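Tas1 (Pseudomonas aeruginosa, PDB 6OX6) pyrophosphorylates adenosine nucleotides to (p)ppApp, acting as a type VI secreted toxin that depletes ADP and ATP in competing bacteria. Local coordinates at residues G248-Y253 / K284-A289; Y371-E376 / A428-V433; G347-M352 / E361-S366; G275-K280 / T311-G316. One frame throughout, in Å; residues are numbered along the deposited sequence.

Overall arrangement
Interactions 3 and 4 belong to one mixed five-stranded sheet and are joined where strands 308-313 and 359-365 lie side by side: their centres are about 10 Å apart, and Q363 O meets I312 N in a probable hydrogen bond. Interactions 1 and 2 each join two helices and lie on opposite sides of the chain's centre, with about 32 Å between centres. Helix 286-296, in interaction 1, connects strands 277-280 and 308-313 of interaction 4, whereas helix 367-373 of interaction 2 follows directly on strand 359-365. One acetate is bound by K373 (interaction 2) and weakly by Q363 (interaction 3), although the nearest protein atoms of those contacts remain about 5 Å apart.

Interaction 1: residues G248-Y253 / K284-A289; sequences GFEKVY and KSRERA. With ACT (acetate ion), chain D.
The short helix 249-253 packs against the first turn of helix 286-296, F249 and Y253 offering their rings to R286 and A289. The Y253 hydroxyl makes the directional bond: OH donates to K284 O at 2.6 Å, lying in the carbonyl plane with a C=O...O angle of 155°. Over a face of the same ring stands the R286 guanidinium, its CZ 4.8 Å from the centroid of the Y253 ring and 25° off the normal, which meets the criterion for a cation-pi contact. A bend at chi3 (-108°) swings the otherwise extended R286 chain back over that ring. E250 OE1 approaches R286 NH2 at the guanidinium edge, the two groups nearly coplanar; a salt bridge fits, but the modelled separation is too short and E250 has two conformers, so its detail is doubtful. Lower down, the A289 methyl meets the edges of both rings, CB lying 4.1 Å from F249 CE1 and 4.1 Å from Y253 CE2. This second element is a helix start: S285 is the N-cap, its OG accepting weakly from R288 N at 3.4 Å, so the carbonyl that Y253 grips belongs to the residue just before the cap. M290 and I293 extend the surface on which F249 rests, and L307 touches A289. Toward the other flank, one acetate oxygen receives R288 NE at 2.8 Å and R288 NH2 at 2.7 Å, in the plane of that guanidinium. K284 NZ reaches the same oxygen weakly, while its salt bridge is to D306.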
loop_
_atom_site.group_PDB
_atom_site.type_symbol
_atom_site.label_atom_id
_atom_site.label_comp_id
_atom_site.label_asym_id
_atom_site.label_seq_id
_atom_site.Cartn_x
_atom_site.Cartn_y
_atom_site.Cartn_z
ATOM N N GLY A 248 11.063 0.228 -21.904
ATOM C CA GLY A 248 9.774 0.866 -22.047
ATOM C C GLY A 248 9.454 1.882 -20.978
ATOM O O GLY A 248 8.314 2.359 -20.924
ATOM N N PHE A 249 10.435 2.266 -20.159
ATOM C CA PHE A 249 10.159 3.143 -19.025
ATOM C C PHE A 249 9.583 4.475 -19.464
ATOM O O PHE A 249 8.564 4.926 -18.929
ATOM C CB PHE A 249 11.418 3.389 -18.203
ATOM C CG PHE A 249 11.213 4.394 -17.110
ATOM C CD1 PHE A 249 10.708 3.994 -15.885
ATOM C CD2 PHE A 249 11.498 5.735 -17.307
ATOM C CE1 PHE A 249 10.493 4.908 -14.877
ATOM C CE2 PHE A 249 11.292 6.658 -16.292
ATOM C CZ PHE A 249 10.790 6.239 -15.072
ATOM N N GLU A 250 10.237 5.136 -20.431
ATOM C CA GLU A 250 9.811 6.479 -20.812
ATOM C C GLU A 250 8.445 6.468 -21.474
ATOM O O GLU A 250 7.669 7.417 -21.308
ATOM C CB GLU A 250 10.837 7.129 -21.738
ATOM C CG GLU A 250 10.613 8.627 -21.968
ATOM C CD GLU A 250 10.549 9.420 -20.676
ATOM O OE1 GLU A 250 11.430 9.218 -19.815
ATOM O OE2 GLU A 250 9.629 10.253 -20.527
ATOM N N LYS A 251 8.125 5.413 -22.220
ATOM C CA LYS A 251 6.790 5.315 -22.790
ATOM C C LYS A 251 5.727 5.306 -21.692
ATOM O O LYS A 251 4.704 5.988 -21.804
ATOM C CB LYS A 251 6.678 4.066 -23.671
ATOM C CG LYS A 251 5.290 3.883 -24.260
ATOM C CD LYS A 251 5.015 2.473 -24.768
ATOM C CE LYS A 251 4.078 2.517 -25.977
ATOM N NZ LYS A 251 4.028 1.223 -26.721
ATOM N N VAL A 252 5.953 4.557 -20.612
ATOM C CA VAL A 252 4.982 4.567 -19.521
ATOM C C VAL A 252 5.002 5.910 -18.803
ATOM O O VAL A 252 3.948 6.509 -18.548
ATOM C CB VAL A 252 5.241 3.407 -18.546
ATOM C CG1 VAL A 252 4.427 3.621 -17.276
ATOM C CG2 VAL A 252 4.867 2.076 -19.185
ATOM N N TYR A 253 6.199 6.417 -18.488
ATOM C CA TYR A 253 6.315 7.639 -17.689
ATOM C C TYR A 253 5.573 8.820 -18.312
ATOM O O TYR A 253 5.027 9.657 -17.580
ATOM C CB TYR A 253 7.787 7.990 -17.486
ATOM C CG TYR A 253 8.067 8.909 -16.304
ATOM C CD1 TYR A 253 8.173 10.281 -16.485
ATOM C CD2 TYR A 253 8.237 8.397 -15.006
ATOM C CE1 TYR A 253 8.433 11.132 -15.424
ATOM C CE2 TYR A 253 8.497 9.236 -13.934
ATOM C CZ TYR A 253 8.599 10.613 -14.151
ATOM O OH TYR A 253 8.862 11.475 -13.102
ATOM N N LYS A 284 5.469 10.766 -9.609
ATOM C CA LYS A 284 6.602 10.161 -8.916
ATOM C C LYS A 284 7.901 10.566 -9.600
ATOM O O LYS A 284 7.985 10.590 -10.828
ATOM C CB LYS A 284 6.475 8.637 -8.897
ATOM C CG LYS A 284 7.494 7.945 -8.001
ATOM C CD LYS A 284 7.155 6.475 -7.768
ATOM C CE LYS A 284 6.925 6.213 -6.278
ATOM N NZ LYS A 284 5.848 7.080 -5.695
ATOM N N SER A 285 8.918 10.898 -8.805
ATOM C CA SER A 285 10.183 11.320 -9.396
ATOM C C SER A 285 10.803 10.182 -10.187
ATOM O O SER A 285 10.611 8.999 -9.873
ATOM C CB SER A 285 11.171 11.793 -8.323
ATOM O OG SER A 285 12.023 10.728 -7.890
ATOM N N ARG A 286 11.587 10.564 -11.201
ATOM C CA ARG A 286 12.148 9.618 -12.159
ATOM C C ARG A 286 12.969 8.527 -11.472
ATOM O O ARG A 286 12.712 7.334 -11.665
ATOM C CB ARG A 286 13.002 10.368 -13.189
ATOM C CG ARG A 286 13.672 9.463 -14.247
ATOM C CD ARG A 286 14.245 10.270 -15.458
ATOM N NE ARG A 286 13.428 10.060 -16.649
ATOM C CZ ARG A 286 12.568 10.958 -17.122
ATOM N NH1 ARG A 286 12.442 12.129 -16.504
ATOM N NH2 ARG A 286 11.840 10.694 -18.201
ATOM N N GLU A 287 13.979 8.920 -10.683
ATOM C CA GLU A 287 14.866 7.933 -10.067
ATOM C C GLU A 287 14.095 6.987 -9.168
ATOM O O GLU A 287 14.364 5.778 -9.140
ATOM C CB GLU A 287 15.970 8.618 -9.255
ATOM C CG GLU A 287 17.063 7.670 -8.716
ATOM C CD GLU A 287 17.975 7.082 -9.809
ATOM O OE1 GLU A 287 18.452 5.932 -9.627
ATOM O OE2 GLU A 287 18.229 7.769 -10.834
ATOM N N ARG A 288 13.155 7.521 -8.397
ATOM C CA ARG A 288 12.430 6.667 -7.468
ATOM C C ARG A 288 11.491 5.743 -8.226
ATOM O O ARG A 288 11.373 4.559 -7.891
ATOM C CB ARG A 288 11.679 7.531 -6.461
ATOM C CG ARG A 288 12.620 8.179 -5.427
ATOM C CD ARG A 288 11.875 9.145 -4.526
ATOM N NE ARG A 288 10.746 8.489 -3.876
ATOM C CZ ARG A 288 10.764 7.966 -2.656
ATOM N NH1 ARG A 288 11.859 8.026 -1.913
ATOM N NH2 ARG A 288 9.673 7.383 -2.181
ATOM N N ALA A 289 10.844 6.269 -9.268
ATOM C CA ALA A 289 9.987 5.454 -10.112
ATOM C C ALA A 289 10.775 4.293 -10.694
ATOM O O ALA A 289 10.331 3.144 -10.646
ATOM C CB ALA A 289 9.384 6.310 -11.223
HETATM C C ACT D . 7.378 9.474 -3.955
HETATM O O ACT D . 7.982 8.363 -4.030
HETATM O OXT ACT D . 6.306 9.729 -3.358
HETATM C CH3 ACT D . 8.067 10.685 -4.714
#

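Interaction 2: residues Y371-E376 / A428-V433; sequences YAKESE and AYYDAV. With ACT (acetate ion), chain I.
Two tyrosine rings on one helix turn converge on A372: the Y430 ring has Y429 CD2 over one face, 4.1 Å above its plane and displaced toward the rim, and meets A372 CB and K373 N at its edge. The Y429 ring likewise presents an edge, with A372 O close to its plane. This is helix-helix packing, in which the last turn of helix 367-373 rests on helix 419-435. Its centre is the A372 methyl, which contacts three side chains of the longer helix: CB is 3.7 Å from V433 CG2, 3.8 Å from Y430 CE1 and 3.9 Å from Y429 CE2. The two rings leave the helix by different first torsions, CG of Y429 lying opposite its own N (chi1 174°) and CG of Y430 opposite its carbonyl carbon (chi1 -79°), which separates the rings although both reach the A372 methyl. Y429 OH sits 3.0 Å from A372 O, but P398 O is also within reach of its single proton; the hydroxyl is further bonded to Q401 N, so several backbone groups fix this buried end. The Y430 hydroxyl instead lies against the start of the lysine chain, 3.2 Å from K373 CB, and the ring also meets that of Y345. Beyond this point the K373 chain is fully extended, carrying its ammonium away from helix 419-435 to an acetate ion, where K373 NZ donates to the acetate atom O at 2.6 Å.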
loop_
_atom_site.group_PDB
_atom_site.type_symbol
_atom_site.label_atom_id
_atom_site.label_comp_id
_atom_site.label_asym_id
_atom_site.label_seq_id
_atom_site.Cartn_x
_atom_site.Cartn_y
_atom_site.Cartn_z
ATOM N N TYR A 371 -3.554 11.689 10.907
ATOM C CA TYR A 371 -2.859 12.208 12.074
ATOM C C TYR A 371 -2.048 11.113 12.750
ATOM O O TYR A 371 -0.874 11.299 13.091
ATOM C CB TYR A 371 -3.879 12.791 13.055
ATOM C CG TYR A 371 -3.269 13.341 14.302
ATOM C CD1 TYR A 371 -3.396 12.680 15.519
ATOM C CD2 TYR A 371 -2.561 14.528 14.271
ATOM C CE1 TYR A 371 -2.826 13.202 16.678
ATOM C CE2 TYR A 371 -1.985 15.052 15.402
ATOM C CZ TYR A 371 -2.122 14.381 16.601
ATOM O OH TYR A 371 -1.541 14.923 17.718
ATOM N N ALA A 372 -2.667 9.953 12.925
ATOM C CA ALA A 372 -2.023 8.872 13.652
ATOM C C ALA A 372 -0.826 8.331 12.892
ATOM O O ALA A 372 0.232 8.080 13.486
ATOM C CB ALA A 372 -3.035 7.763 13.916
ATOM N N LYS A 373 -0.968 8.157 11.584
ATOM C CA LYS A 373 0.046 7.455 10.825
ATOM C C LYS A 373 1.213 8.352 10.419
ATOM O O LYS A 373 2.372 7.946 10.548
ATOM C CB LYS A 373 -0.578 6.833 9.579
ATOM C CG LYS A 373 0.461 6.274 8.619
ATOM C CD LYS A 373 -0.220 5.773 7.344
ATOM C CE LYS A 373 0.805 5.407 6.290
ATOM N NZ LYS A 373 0.162 4.893 5.064
ATOM N N GLU A 374 0.936 9.550 9.905
ATOM C CA GLU A 374 1.966 10.367 9.276
ATOM C C GLU A 374 2.634 11.317 10.279
ATOM O O GLU A 374 2.046 11.741 11.277
ATOM C CB GLU A 374 1.376 11.192 8.138
ATOM C CG GLU A 374 0.539 10.421 7.148
ATOM C CD GLU A 374 1.381 9.604 6.165
ATOM O OE1 GLU A 374 2.613 9.463 6.372
ATOM O OE2 GLU A 374 0.798 9.110 5.175
ATOM N N SER A 375 3.879 11.675 9.980
ATOM C CA SER A 375 4.541 12.730 10.736
ATOM C C SER A 375 3.708 14.002 10.698
ATOM O O SER A 375 2.863 14.201 9.817
ATOM C CB SER A 375 5.932 13.013 10.158
ATOM O OG SER A 375 5.823 13.651 8.880
ATOM N N GLU A 376 3.954 14.884 11.664
ATOM C CA GLU A 376 3.212 16.143 11.710
ATOM C C GLU A 376 3.312 16.907 10.392
ATOM O O GLU A 376 2.294 17.384 9.866
ATOM C CB GLU A 376 3.700 17.020 12.864
ATOM C CG GLU A 376 3.173 18.437 12.776
ATOM C CD GLU A 376 3.603 19.300 13.948
ATOM O OE1 GLU A 376 4.227 18.773 14.895
ATOM O OE2 GLU A 376 3.262 20.498 13.945
ATOM N N ALA A 428 -2.110 -1.669 19.030
ATOM C CA ALA A 428 -2.592 -0.980 20.224
ATOM C C ALA A 428 -2.650 0.528 19.989
ATOM O O ALA A 428 -3.571 1.209 20.459
ATOM C CB ALA A 428 -1.700 -1.324 21.413
ATOM N N TYR A 429 -1.692 1.065 19.227
ATOM C CA TYR A 429 -1.677 2.501 18.973
ATOM C C TYR A 429 -2.872 2.905 18.129
ATOM O O TYR A 429 -3.648 3.791 18.511
ATOM C CB TYR A 429 -0.362 2.891 18.284
ATOM C CG TYR A 429 -0.274 4.340 17.839
ATOM C CD1 TYR A 429 -0.044 5.377 18.760
ATOM C CD2 TYR A 429 -0.360 4.667 16.488
ATOM C CE1 TYR A 429 0.061 6.707 18.326
ATOM C CE2 TYR A 429 -0.272 5.977 16.057
ATOM C CZ TYR A 429 -0.072 6.985 16.968
ATOM O OH TYR A 429 0.026 8.269 16.473
ATOM N N TYR A 430 -3.034 2.271 16.972
ATOM C CA TYR A 430 -4.144 2.625 16.094
ATOM C C TYR A 430 -5.489 2.342 16.734
ATOM O O TYR A 430 -6.464 3.026 16.418
ATOM C CB TYR A 430 -4.047 1.851 14.795
ATOM C CG TYR A 430 -3.048 2.429 13.823
ATOM C CD1 TYR A 430 -3.029 3.801 13.531
ATOM C CD2 TYR A 430 -2.129 1.609 13.182
ATOM C CE1 TYR A 430 -2.107 4.332 12.602
ATOM C CE2 TYR A 430 -1.228 2.128 12.236
ATOM C CZ TYR A 430 -1.228 3.482 11.965
ATOM O OH TYR A 430 -0.316 3.955 11.026
ATOM N N ASP A 431 -5.569 1.317 17.594
ATOM C CA ASP A 431 -6.817 1.044 18.310
ATOM C C ASP A 431 -7.169 2.169 19.268
ATOM O O ASP A 431 -8.346 2.530 19.402
ATOM C CB ASP A 431 -6.718 -0.267 19.085
ATOM C CG ASP A 431 -6.961 -1.476 18.209
ATOM O OD1 ASP A 431 -7.361 -1.295 17.033
ATOM O OD2 ASP A 431 -6.751 -2.607 18.701
ATOM N N ALA A 432 -6.175 2.708 19.982
ATOM C CA ALA A 432 -6.472 3.830 20.866
ATOM C C ALA A 432 -6.989 5.022 20.069
ATOM O O ALA A 432 -7.917 5.709 20.502
ATOM C CB ALA A 432 -5.239 4.216 21.685
ATOM N N VAL A 433 -6.434 5.262 18.879
ATOM C CA VAL A 433 -6.927 6.367 18.058
ATOM C C VAL A 433 -8.407 6.178 17.735
ATOM O O VAL A 433 -9.208 7.113 17.843
ATOM C CB VAL A 433 -6.100 6.496 16.767
ATOM C CG1 VAL A 433 -6.645 7.640 15.984
ATOM C CG2 VAL A 433 -4.595 6.704 17.080
HETATM C C ACT I . -2.185 7.509 3.916
HETATM O O ACT I . -1.376 6.560 3.694
HETATM O OXT ACT I . -1.932 8.691 4.292
HETATM C CH3 ACT I . -3.712 7.155 3.683
#

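Interaction 3: residues G347-M352 / E361-S366; sequences GVNSTM and EIQVNS. With ACT (acetate ion), chain I; ACT (acetate ion), chain E.
V348 and V364 lie side by side and point the same way, their CB atoms 3.9 Å apart, across the antiparallel hairpin of strands 347-353 and 359-365. They form a hydrogen-bonded pair: V348 N donates to V364 O at 2.9 Å, and V364 N returns a bond of equal length to V348 O. On the same face the S350 hydroxyl turns across the strand gap, its OG held between N and the carbonyl carbon (chi1 71°), and donates to I362 O at 2.8 Å on an in-plane lone pair. The other face is polar. There the N349 amide crosses the E361 chain at about a right angle, with N349 OD1 3.5 Å from E361 CG, and is inclined 47° to the amide of Q363. N349 ND2 bonds weakly to one acetate, whose OXT lies 2.9 Å from Q363 NE2, and that NE2 also bonds weakly to a second acetate. The EIQV sequence of E361-V364 resembles that of RelA/SpoT-type alarmone synthetases. F20 of the immunity protein chain packs on N349 and T351. Strand 332-336 flanks 347-352 and strand 308-313 flanks 361-365, while L326 of helix 319-328 covers S350, I362 and V364.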
loop_
_atom_site.group_PDB
_atom_site.type_symbol
_atom_site.label_atom_id
_atom_site.label_comp_id
_atom_site.label_asym_id
_atom_site.label_seq_id
_atom_site.Cartn_x
_atom_site.Cartn_y
_atom_site.Cartn_z
ATOM N N GLY A 347 -7.980 2.070 6.463
ATOM C CA GLY A 347 -7.975 3.014 5.363
ATOM C C GLY A 347 -8.364 2.314 4.075
ATOM O O GLY A 347 -8.639 1.118 4.048
ATOM N N VAL A 348 -8.374 3.086 2.996
ATOM C CA VAL A 348 -8.747 2.576 1.683
ATOM C C VAL A 348 -7.630 2.885 0.716
ATOM O O VAL A 348 -7.068 3.986 0.740
ATOM C CB VAL A 348 -10.062 3.192 1.165
ATOM C CG1 VAL A 348 -10.328 2.776 -0.304
ATOM C CG2 VAL A 348 -11.182 2.801 2.064
ATOM N N ASN A 349 -7.322 1.921 -0.144
ATOM C CA ASN A 349 -6.434 2.147 -1.273
ATOM C C ASN A 349 -7.114 1.619 -2.527
ATOM O O ASN A 349 -7.816 0.608 -2.493
ATOM C CB ASN A 349 -5.060 1.475 -1.057
ATOM C CG ASN A 349 -3.999 1.990 -2.012
ATOM O OD1 ASN A 349 -4.250 2.884 -2.826
ATOM N ND2 ASN A 349 -2.787 1.458 -1.887
ATOM N N SER A 350 -6.927 2.321 -3.628
ATOM C CA SER A 350 -7.549 1.885 -4.857
ATOM C C SER A 350 -6.612 2.187 -6.003
ATOM O O SER A 350 -5.788 3.108 -5.937
ATOM C CB SER A 350 -8.897 2.567 -5.074
ATOM O OG SER A 350 -8.714 3.929 -5.399
ATOM N N THR A 351 -6.761 1.412 -7.061
ATOM C CA THR A 351 -5.976 1.560 -8.272
ATOM C C THR A 351 -6.942 1.782 -9.411
ATOM O O THR A 351 -7.870 0.984 -9.599
ATOM C CB THR A 351 -5.135 0.311 -8.549
ATOM O OG1 THR A 351 -4.316 0.036 -7.410
ATOM C CG2 THR A 351 -4.262 0.513 -9.789
HETATM N N MSE A 352 -6.710 2.815 -10.208
HETATM C CA MSE A 352 -7.576 3.090 -11.333
HETATM C C MSE A 352 -6.836 3.024 -12.630
HETATM O O MSE A 352 -5.773 3.656 -12.764
HETATM C CB MSE A 352 -8.103 4.512 -11.229
HETATM C CG MSE A 352 -9.212 4.639 -10.202
HETATM SE SE MSE A 352 -10.806 5.398 -11.067
HETATM C CE MSE A 352 -10.820 4.190 -12.620
ATOM N N GLU A 361 -3.353 5.844 -8.542
ATOM C CA GLU A 361 -3.612 5.438 -7.160
ATOM C C GLU A 361 -4.433 6.506 -6.449
ATOM O O GLU A 361 -4.040 7.672 -6.424
ATOM C CB GLU A 361 -2.312 5.218 -6.383
ATOM C CG GLU A 361 -2.536 5.103 -4.869
ATOM C CD GLU A 361 -1.239 5.030 -4.040
ATOM O OE1 GLU A 361 -0.717 6.097 -3.600
ATOM O OE2 GLU A 361 -0.747 3.898 -3.811
ATOM N N ILE A 362 -5.556 6.113 -5.849
ATOM C CA ILE A 362 -6.330 7.031 -5.013
ATOM C C ILE A 362 -6.532 6.406 -3.635
ATOM O O ILE A 362 -7.233 5.394 -3.501
ATOM C CB ILE A 362 -7.682 7.388 -5.633
ATOM C CG1 ILE A 362 -7.499 8.071 -6.980
ATOM C CG2 ILE A 362 -8.395 8.322 -4.695
ATOM C CD1 ILE A 362 -8.817 8.287 -7.731
ATOM N N GLN A 363 -5.969 7.030 -2.610
ATOM C CA GLN A 363 -6.143 6.565 -1.241
ATOM C C GLN A 363 -7.212 7.390 -0.548
ATOM O O GLN A 363 -7.414 8.561 -0.869
ATOM C CB GLN A 363 -4.850 6.687 -0.449
ATOM C CG GLN A 363 -3.745 5.808 -0.939
ATOM C CD GLN A 363 -2.545 5.939 -0.054
ATOM O OE1 GLN A 363 -1.761 6.873 -0.185
ATOM N NE2 GLN A 363 -2.430 5.049 0.895
ATOM N N VAL A 364 -7.869 6.785 0.432
ATOM C CA VAL A 364 -8.915 7.456 1.189
ATOM C C VAL A 364 -8.729 7.120 2.654
ATOM O O VAL A 364 -8.471 5.962 3.008
ATOM C CB VAL A 364 -10.336 7.043 0.742
ATOM C CG1 VAL A 364 -11.318 8.049 1.255
ATOM C CG2 VAL A 364 -10.445 6.909 -0.796
ATOM N N ASN A 365 -8.896 8.120 3.510
ATOM C CA ASN A 365 -8.816 7.889 4.948
ATOM C C ASN A 365 -9.418 9.086 5.656
ATOM O O ASN A 365 -9.703 10.114 5.039
ATOM C CB ASN A 365 -7.375 7.675 5.423
ATOM C CG ASN A 365 -7.268 6.551 6.446
ATOM O OD1 ASN A 365 -8.186 6.343 7.241
ATOM N ND2 ASN A 365 -6.171 5.802 6.406
ATOM N N SER A 366 -9.599 8.935 6.968
ATOM C CA SER A 366 -10.095 9.994 7.822
ATOM C C SER A 366 -8.950 10.872 8.327
ATOM O O SER A 366 -7.774 10.483 8.278
ATOM C CB SER A 366 -10.843 9.397 9.008
ATOM O OG SER A 366 -9.993 8.533 9.738
HETATM C C ACT I . -2.185 7.509 3.916
HETATM O O ACT I . -1.376 6.560 3.694
HETATM O OXT ACT I . -1.932 8.691 4.292
HETATM C CH3 ACT I . -3.712 7.155 3.683
HETATM C C ACT E . -1.477 1.363 2.148
HETATM O O ACT E . -1.543 0.654 1.082
HETATM O OXT ACT E . -1.804 2.576 2.333
HETATM C CH3 ACT E . -0.922 0.629 3.403
#

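Interaction 4: residues G275-K280 / T311-G316; sequences GGRVAK and TIIVEG
T311 opens the pairing with A279, in which both backbone groups are used: T311 N donates to A279 O at 3.1 Å, and T311 O accepts from A279 N at 2.9 Å. At I312 the backbone N and O turn the other way, to Q363 and N365 of the next strand, so this residue faces V278 as a non-hydrogen-bonded pair. Their side chains run alongside each other in one direction, with I312 CG1 4.0 Å from V278 CG2. I313 restores the two-bond pattern with R277. The bond from I313 N to R277 O is 2.8 Å long and almost straight (174° at the hydrogen), and R277 N donates to I313 O at 2.9 Å. The end of the isoleucine bears on the neighbouring pair, I313 CD1 lying 4.1 Å from A279 CB. Past the strand, V314 sets CG1 opposite its carbonyl carbon (chi1 -73°), and this branch rests 3.8 Å from G276 CA. The evidence is thus of a regular antiparallel pair, with short axes at 154°. Strand 277-280 is outermost within the chain, and 308-313 separates it from 359-365, to which 308-313 runs parallel. Helix 256-273 covers V278 and helix 319-328 covers I312 and V314, while L382 and L383 of helix 376-383 pack on A279 and I313 from the opposite face.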
loop_
_atom_site.group_PDB
_atom_site.type_symbol
_atom_site.label_atom_id
_atom_site.label_comp_id
_atom_site.label_asym_id
_atom_site.label_seq_id
_atom_site.Cartn_x
_atom_site.Cartn_y
_atom_site.Cartn_z
ATOM N N GLY A 275 -17.876 16.434 1.392
ATOM C CA GLY A 275 -17.384 17.403 2.346
ATOM C C GLY A 275 -15.929 17.241 2.704
ATOM O O GLY A 275 -15.535 17.590 3.819
ATOM N N GLY A 276 -15.114 16.730 1.787
ATOM C CA GLY A 276 -13.729 16.460 2.097
ATOM C C GLY A 276 -12.719 17.203 1.255
ATOM O O GLY A 276 -13.039 18.198 0.601
ATOM N N ARG A 277 -11.471 16.758 1.317
ATOM C CA ARG A 277 -10.407 17.409 0.571
ATOM C C ARG A 277 -9.562 16.402 -0.186
ATOM O O ARG A 277 -9.562 15.211 0.124
ATOM C CB ARG A 277 -9.525 18.234 1.510
ATOM C CG ARG A 277 -8.159 18.578 0.937
ATOM C CD ARG A 277 -7.130 18.767 2.039
ATOM N NE ARG A 277 -7.137 20.129 2.565
ATOM C CZ ARG A 277 -6.042 20.842 2.808
ATOM N NH1 ARG A 277 -6.143 22.075 3.287
ATOM N NH2 ARG A 277 -4.845 20.324 2.570
ATOM N N VAL A 278 -8.857 16.880 -1.206
ATOM C CA VAL A 278 -8.017 16.012 -2.021
ATOM C C VAL A 278 -6.632 16.613 -1.829
ATOM O O VAL A 278 -6.422 17.805 -2.055
ATOM C CB VAL A 278 -8.560 15.890 -3.457
ATOM C CG1 VAL A 278 -7.553 15.179 -4.346
ATOM C CG2 VAL A 278 -9.894 15.159 -3.459
ATOM N N ALA A 279 -5.688 15.778 -1.408
ATOM C CA ALA A 279 -4.277 16.133 -1.385
ATOM C C ALA A 279 -3.692 15.590 -2.681
ATOM O O ALA A 279 -3.458 14.385 -2.817
ATOM C CB ALA A 279 -3.572 15.577 -0.148
ATOM N N LYS A 280 -3.508 16.481 -3.651
ATOM C CA LYS A 280 -2.871 16.122 -4.906
ATOM C C LYS A 280 -1.362 16.135 -4.727
ATOM O O LYS A 280 -0.830 16.822 -3.859
ATOM C CB LYS A 280 -3.277 17.092 -6.016
ATOM C CG LYS A 280 -4.775 17.192 -6.284
ATOM C CD LYS A 280 -5.015 18.151 -7.458
ATOM C CE LYS A 280 -6.490 18.350 -7.779
ATOM N NZ LYS A 280 -7.276 18.546 -6.533
ATOM N N THR A 311 -4.707 11.547 -2.474
ATOM C CA THR A 311 -5.366 11.101 -1.259
ATOM C C THR A 311 -6.669 11.870 -1.110
ATOM O O THR A 311 -6.694 13.097 -1.269
ATOM C CB THR A 311 -4.477 11.333 -0.001
ATOM O OG1 THR A 311 -3.190 10.722 -0.181
ATOM C CG2 THR A 311 -5.120 10.741 1.237
ATOM N N ILE A 312 -7.740 11.156 -0.782
ATOM C CA ILE A 312 -9.006 11.783 -0.443
ATOM C C ILE A 312 -9.186 11.717 1.067
ATOM O O ILE A 312 -9.137 10.639 1.672
ATOM C CB ILE A 312 -10.174 11.118 -1.177
ATOM C CG1 ILE A 312 -9.973 11.227 -2.692
ATOM C CG2 ILE A 312 -11.473 11.735 -0.737
ATOM C CD1 ILE A 312 -11.016 10.473 -3.516
ATOM N N ILE A 313 -9.358 12.871 1.689
ATOM C CA ILE A 313 -9.538 12.949 3.136
ATOM C C ILE A 313 -10.987 13.322 3.373
ATOM O O ILE A 313 -11.437 14.385 2.931
ATOM C CB ILE A 313 -8.580 13.964 3.787
ATOM C CG1 ILE A 313 -7.122 13.579 3.520
ATOM C CG2 ILE A 313 -8.837 14.103 5.293
ATOM C CD1 ILE A 313 -6.509 14.344 2.359
ATOM N N VAL A 314 -11.730 12.435 4.037
ATOM C CA VAL A 314 -13.122 12.689 4.385
ATOM C C VAL A 314 -13.327 12.212 5.812
ATOM O O VAL A 314 -12.498 11.494 6.370
ATOM C CB VAL A 314 -14.109 11.994 3.419
ATOM C CG1 VAL A 314 -14.124 12.702 2.052
ATOM C CG2 VAL A 314 -13.743 10.518 3.240
ATOM N N GLU A 315 -14.443 12.618 6.408
ATOM C CA GLU A 315 -14.737 12.177 7.763
ATOM C C GLU A 315 -14.929 10.663 7.803
ATOM O O GLU A 315 -15.178 10.013 6.780
ATOM C CB GLU A 315 -15.968 12.897 8.300
ATOM C CG GLU A 315 -15.747 14.385 8.400
ATOM C CD GLU A 315 -14.654 14.751 9.418
ATOM O OE1 GLU A 315 -14.406 13.965 10.371
ATOM O OE2 GLU A 315 -14.038 15.828 9.259
ATOM N N GLY A 316 -14.812 10.106 9.014
ATOM C CA GLY A 316 -14.640 8.666 9.154
ATOM C C GLY A 316 -15.758 7.866 8.513
ATOM O O GLY A 316 -15.515 6.916 7.762
#